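Branched-chain alpha-ketoacid decarboxylase (Lactococcus lactis, PDB 2VBF) probably decarboxylates branched-chain and aromatic alpha-keto acids to aldehydes, using thiamine diphosphate and one magnesium ion per subunit. Local coordinates at residues E387-A398 with T409-G420. Residues are numbered along the deposited sequence; the frame is centred on the assembly and turned at random.
Sequences ESLTQSNETIVA and TIFLKSNSRFIG
In the conformer described, Ile-410 CD1 meets Ile-396 CD1, while its CB rests beside Glu-387 CB. The Glu-387 chain lies alongside Phe-411; its OE2 takes a nearly straight bond from Phe-411 N (2.8 Å, 174°) through the anti lone pair and lies in plane at the ring edge. Leu-412 CD2 crosses Ile-396 obliquely to touch its CD1. Lys-413 curls round the C-terminus of helix 379-389; the bend at chi4 (51°) brings NZ to Thr-390 O (2.7 Å) and weakly to Ser-388 O. A methionine in its place would probably leave these helix-end carbonyls without their charged donor. A type II turn, Lys-413 to Ser-416, leads into the edge strand of the parallel cofactor-binding sheet, completing the beta-alpha-beta unit 394-398, 402-407, 417-419. Ser-414 O receives Asn-393 N, and Ser-416 OG ties two backbone points of 387-398, accepting from Glu-394 N (3.2 Å) and donating weakly to Gln-391 O. Arg-417 binds Glu-394 and Ile-396 through its backbone; its guanidinium pairs with Asp-441 and shares a water with Thr-395 OG1, itself hydrogen-bonded to Ser-444 OG. The Phe-418 ring lies against Ile-396 CG2, and Phe-418 CZ is 3.9 Å from Ala-398 CB. On the other face Ile-419 CB packs beside Val-397 CG1.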
loop_
_atom_site.group_PDB
_atom_site.type_symbol
_atom_site.label_atom_id
_atom_site.label_comp_id
_atom_site.label_asym_id
_atom_site.label_seq_id
_atom_site.Cartn_x
_atom_site.Cartn_y
_atom_site.Cartn_z
ATOM N N GLU A 387 7.633 -24.184 -20.691
ATOM C CA GLU A 387 6.690 -25.298 -20.809
ATOM C C GLU A 387 7.417 -26.634 -20.833
ATOM O O GLU A 387 7.032 -27.563 -20.128
ATOM C CB GLU A 387 5.842 -25.169 -22.070
ATOM C CG GLU A 387 4.808 -26.289 -22.221
ATOM C CD GLU A 387 3.859 -26.054 -23.360
ATOM O OE1 GLU A 387 4.336 -25.912 -24.505
ATOM O OE2 GLU A 387 2.639 -26.023 -23.128
ATOM N N SER A 388 8.462 -26.713 -21.651
ATOM C CA SER A 388 9.281 -27.921 -21.766
ATOM C C SER A 388 10.013 -28.242 -20.462
ATOM O O SER A 388 9.974 -29.379 -19.979
ATOM C CB SER A 388 10.290 -27.748 -22.912
ATOM O OG SER A 388 10.837 -28.992 -23.324
ATOM N N LEU A 389 10.649 -27.235 -19.878
ATOM C CA LEU A 389 11.550 -27.439 -18.748
ATOM C C LEU A 389 10.889 -27.421 -17.380
ATOM O O LEU A 389 11.549 -27.732 -16.388
ATOM C CB LEU A 389 12.674 -26.402 -18.777
ATOM C CG LEU A 389 13.644 -26.544 -19.946
ATOM C CD1 LEU A 389 14.525 -25.308 -20.029
ATOM C CD2 LEU A 389 14.476 -27.829 -19.791
ATOM N N THR A 390 9.612 -27.042 -17.299
ATOM C CA THR A 390 8.899 -27.103 -16.024
ATOM C C THR A 390 8.636 -28.576 -15.716
ATOM O O THR A 390 8.396 -29.378 -16.626
ATOM C CB THR A 390 7.595 -26.257 -16.027
ATOM O OG1 THR A 390 7.931 -24.863 -15.991
ATOM C CG2 THR A 390 6.742 -26.549 -14.815
ATOM N N GLN A 391 8.742 -28.921 -14.434
ATOM C CA GLN A 391 8.611 -30.295 -13.958
ATOM C C GLN A 391 7.296 -30.520 -13.205
ATOM O O GLN A 391 6.536 -29.583 -12.939
ATOM C CB GLN A 391 9.785 -30.617 -13.018
ATOM C CG GLN A 391 11.152 -30.521 -13.687
ATOM C CD GLN A 391 12.321 -30.640 -12.715
ATOM O OE1 GLN A 391 12.145 -30.872 -11.518
ATOM N NE2 GLN A 391 13.535 -30.488 -13.242
ATOM N N SER A 392 7.031 -31.778 -12.876
ATOM C CA SER A 392 5.938 -32.123 -11.970
ATOM C C SER A 392 6.188 -31.556 -10.566
ATOM O O SER A 392 7.334 -31.253 -10.198
ATOM C CB SER A 392 5.792 -33.641 -11.885
ATOM O OG SER A 392 6.984 -34.224 -11.388
ATOM N N ASN A 393 5.116 -31.428 -9.785
ATOM C CA ASN A 393 5.161 -30.897 -8.419
ATOM C C ASN A 393 5.842 -29.524 -8.327
ATOM O O ASN A 393 6.640 -29.272 -7.425
ATOM C CB ASN A 393 5.834 -31.897 -7.457
ATOM C CG ASN A 393 5.550 -31.590 -5.960
ATOM O OD1 ASN A 393 4.479 -31.082 -5.584
ATOM N ND2 ASN A 393 6.513 -31.922 -5.108
ATOM N N GLU A 394 5.541 -28.652 -9.279
ATOM C CA GLU A 394 5.977 -27.246 -9.221
ATOM C C GLU A 394 4.781 -26.322 -9.201
ATOM O O GLU A 394 3.686 -26.708 -9.600
ATOM C CB GLU A 394 6.823 -26.881 -10.438
ATOM C CG GLU A 394 8.163 -27.560 -10.487
ATOM C CD GLU A 394 8.988 -27.143 -11.695
ATOM O OE1 GLU A 394 8.421 -26.806 -12.759
ATOM O OE2 GLU A 394 10.208 -27.170 -11.587
ATOM N N THR A 395 5.010 -25.097 -8.733
ATOM C CA THR A 395 4.003 -24.045 -8.784
ATOM C C THR A 395 4.578 -22.903 -9.624
ATOM O O THR A 395 5.662 -22.384 -9.307
ATOM C CB THR A 395 3.587 -23.565 -7.370
ATOM O OG1 THR A 395 3.032 -24.664 -6.631
ATOM C CG2 THR A 395 2.532 -22.455 -7.462
ATOM N N ILE A 396 3.873 -22.558 -10.702
ATOM C CA ILE A 396 4.238 -21.424 -11.561
ATOM C C ILE A 396 3.434 -20.208 -11.120
ATOM O O ILE A 396 2.209 -20.267 -11.028
ATOM C CB ILE A 396 3.990 -21.712 -13.057
ATOM C CG1 ILE A 396 5.003 -22.748 -13.581
ATOM C CG2 ILE A 396 4.094 -20.423 -13.875
ATOM C CD1 ILE A 396 4.970 -22.954 -15.107
ATOM N N VAL A 397 4.129 -19.114 -10.836
ATOM C CA VAL A 397 3.472 -17.867 -10.430
ATOM C C VAL A 397 3.830 -16.822 -11.481
ATOM O O VAL A 397 5.010 -16.649 -11.810
ATOM C CB VAL A 397 3.918 -17.418 -9.017
ATOM C CG1 VAL A 397 3.085 -16.223 -8.539
ATOM C CG2 VAL A 397 3.868 -18.568 -8.009
ATOM N N ALA A 398 2.823 -16.153 -12.039
ATOM C CA ALA A 398 3.050 -15.247 -13.177
ATOM C C ALA A 398 2.328 -13.906 -13.041
ATOM O O ALA A 398 1.109 -13.849 -12.901
ATOM C CB ALA A 398 2.684 -15.914 -14.479
ATOM N N THR A 409 -0.692 -19.992 -20.983
ATOM C CA THR A 409 -1.035 -21.051 -21.962
ATOM C C THR A 409 -0.122 -22.280 -21.914
ATOM O O THR A 409 -0.296 -23.205 -22.713
ATOM C CB THR A 409 -1.073 -20.511 -23.404
ATOM O OG1 THR A 409 0.121 -19.767 -23.654
ATOM C CG2 THR A 409 -2.318 -19.628 -23.614
ATOM N N ILE A 410 0.815 -22.315 -20.972
ATOM C CA ILE A 410 1.687 -23.485 -20.857
ATOM C C ILE A 410 0.934 -24.652 -20.196
ATOM O O ILE A 410 0.138 -24.474 -19.272
ATOM C CB ILE A 410 3.052 -23.171 -20.162
ATOM C CG1 ILE A 410 2.934 -23.114 -18.636
ATOM C CG2 ILE A 410 3.664 -21.886 -20.720
ATOM C CD1 ILE A 410 3.313 -24.414 -17.963
ATOM N N PHE A 411 1.161 -25.854 -20.731
ATOM C CA PHE A 411 0.579 -27.064 -20.153
ATOM C C PHE A 411 1.436 -27.477 -18.980
ATOM O O PHE A 411 2.637 -27.724 -19.126
ATOM C CB PHE A 411 0.490 -28.210 -21.168
ATOM C CG PHE A 411 -0.636 -28.058 -22.139
ATOM C CD1 PHE A 411 -1.874 -28.635 -21.890
ATOM C CD2 PHE A 411 -0.476 -27.319 -23.293
ATOM C CE1 PHE A 411 -2.923 -28.495 -22.777
ATOM C CE2 PHE A 411 -1.539 -27.168 -24.197
ATOM C CZ PHE A 411 -2.760 -27.765 -23.936
ATOM N N LEU A 412 0.815 -27.518 -17.810
ATOM C CA LEU A 412 1.503 -27.897 -16.602
ATOM C C LEU A 412 1.584 -29.408 -16.540
ATOM O O LEU A 412 0.725 -30.122 -17.083
ATOM C CB LEU A 412 0.764 -27.385 -15.366
ATOM C CG LEU A 412 0.580 -25.864 -15.295
ATOM C CD1 LEU A 412 -0.344 -25.497 -14.142
ATOM C CD2 LEU A 412 1.924 -25.166 -15.173
ATOM N N LYS A 413 2.616 -29.877 -15.853
ATOM C CA LYS A 413 2.809 -31.298 -15.628
ATOM C C LYS A 413 2.041 -31.766 -14.409
ATOM O O LYS A 413 1.360 -30.989 -13.723
ATOM C CB LYS A 413 4.307 -31.601 -15.531
ATOM C CG LYS A 413 5.018 -31.169 -16.806
ATOM C CD LYS A 413 6.372 -31.786 -16.995
ATOM C CE LYS A 413 6.907 -31.493 -18.398
ATOM N NZ LYS A 413 6.858 -30.045 -18.778
ATOM N N SER A 414 2.123 -33.060 -14.141
ATOM C CA SER A 414 1.361 -33.652 -13.063
ATOM C C SER A 414 1.650 -32.996 -11.705
ATOM O O SER A 414 2.800 -32.666 -11.402
ATOM C CB SER A 414 1.686 -35.139 -12.997
ATOM O OG SER A 414 3.068 -35.311 -12.773
ATOM N N ASN A 415 0.594 -32.821 -10.908
ATOM C CA ASN A 415 0.645 -32.218 -9.570
ATOM C C ASN A 415 1.264 -30.816 -9.531
ATOM O O ASN A 415 1.747 -30.356 -8.491
ATOM C CB ASN A 415 1.366 -33.143 -8.583
ATOM C CG ASN A 415 1.129 -32.754 -7.142
ATOM O OD1 ASN A 415 0.001 -32.508 -6.720
ATOM N ND2 ASN A 415 2.206 -32.671 -6.376
ATOM N N SER A 416 1.223 -30.130 -10.662
ATOM C CA SER A 416 1.718 -28.768 -10.731
ATOM C C SER A 416 0.576 -27.767 -10.650
ATOM O O SER A 416 -0.570 -28.053 -11.040
ATOM C CB SER A 416 2.551 -28.570 -11.991
ATOM O OG SER A 416 3.797 -29.235 -11.854
ATOM N N ARG A 417 0.901 -26.583 -10.136
ATOM C CA ARG A 417 -0.089 -25.549 -9.915
ATOM C C ARG A 417 0.339 -24.224 -10.528
ATOM O O ARG A 417 1.478 -24.067 -10.958
ATOM C CB ARG A 417 -0.340 -25.420 -8.434
ATOM C CG ARG A 417 -0.923 -26.703 -7.892
ATOM C CD ARG A 417 -1.514 -26.521 -6.542
ATOM N NE ARG A 417 -0.507 -26.456 -5.482
ATOM C CZ ARG A 417 0.179 -27.500 -5.011
ATOM N NH1 ARG A 417 0.019 -28.711 -5.537
ATOM N NH2 ARG A 417 1.051 -27.327 -4.020
ATOM N N PHE A 418 -0.613 -23.302 -10.569
ATOM C CA PHE A 418 -0.427 -21.981 -11.152
ATOM C C PHE A 418 -1.062 -20.959 -10.216
ATOM O O PHE A 418 -2.131 -21.199 -9.637
ATOM C CB PHE A 418 -1.100 -21.951 -12.518
ATOM C CG PHE A 418 -0.814 -20.723 -13.325
ATOM C CD1 PHE A 418 0.235 -20.704 -14.232
ATOM C CD2 PHE A 418 -1.619 -19.589 -13.207
ATOM C CE1 PHE A 418 0.488 -19.567 -15.008
ATOM C CE2 PHE A 418 -1.369 -18.463 -13.974
ATOM C CZ PHE A 418 -0.313 -18.454 -14.875
ATOM N N ILE A 419 -0.393 -19.820 -10.069
ATOM C CA ILE A 419 -0.955 -18.666 -9.403
ATOM C C ILE A 419 -0.830 -17.452 -10.342
ATOM O O ILE A 419 0.264 -17.083 -10.773
ATOM C CB ILE A 419 -0.288 -18.382 -8.066
ATOM C CG1 ILE A 419 -0.601 -19.500 -7.070
ATOM C CG2 ILE A 419 -0.752 -16.999 -7.549
ATOM C CD1 ILE A 419 0.083 -19.338 -5.699
ATOM N N GLY A 420 -1.984 -16.899 -10.689
ATOM C CA GLY A 420 -2.104 -15.651 -11.429
ATOM C C GLY A 420 -3.351 -14.934 -10.922
ATOM O O GLY A 420 -4.241 -15.552 -10.337
HETATM O O HOH W 1 0.888 -24.330 -24.665
HETATM O O HOH W 2 5.156 -27.352 -17.780
HETATM O O HOH W 3 2.948 -28.949 -6.596
HETATM O O HOH W 4 1.733 -24.586 -4.155
#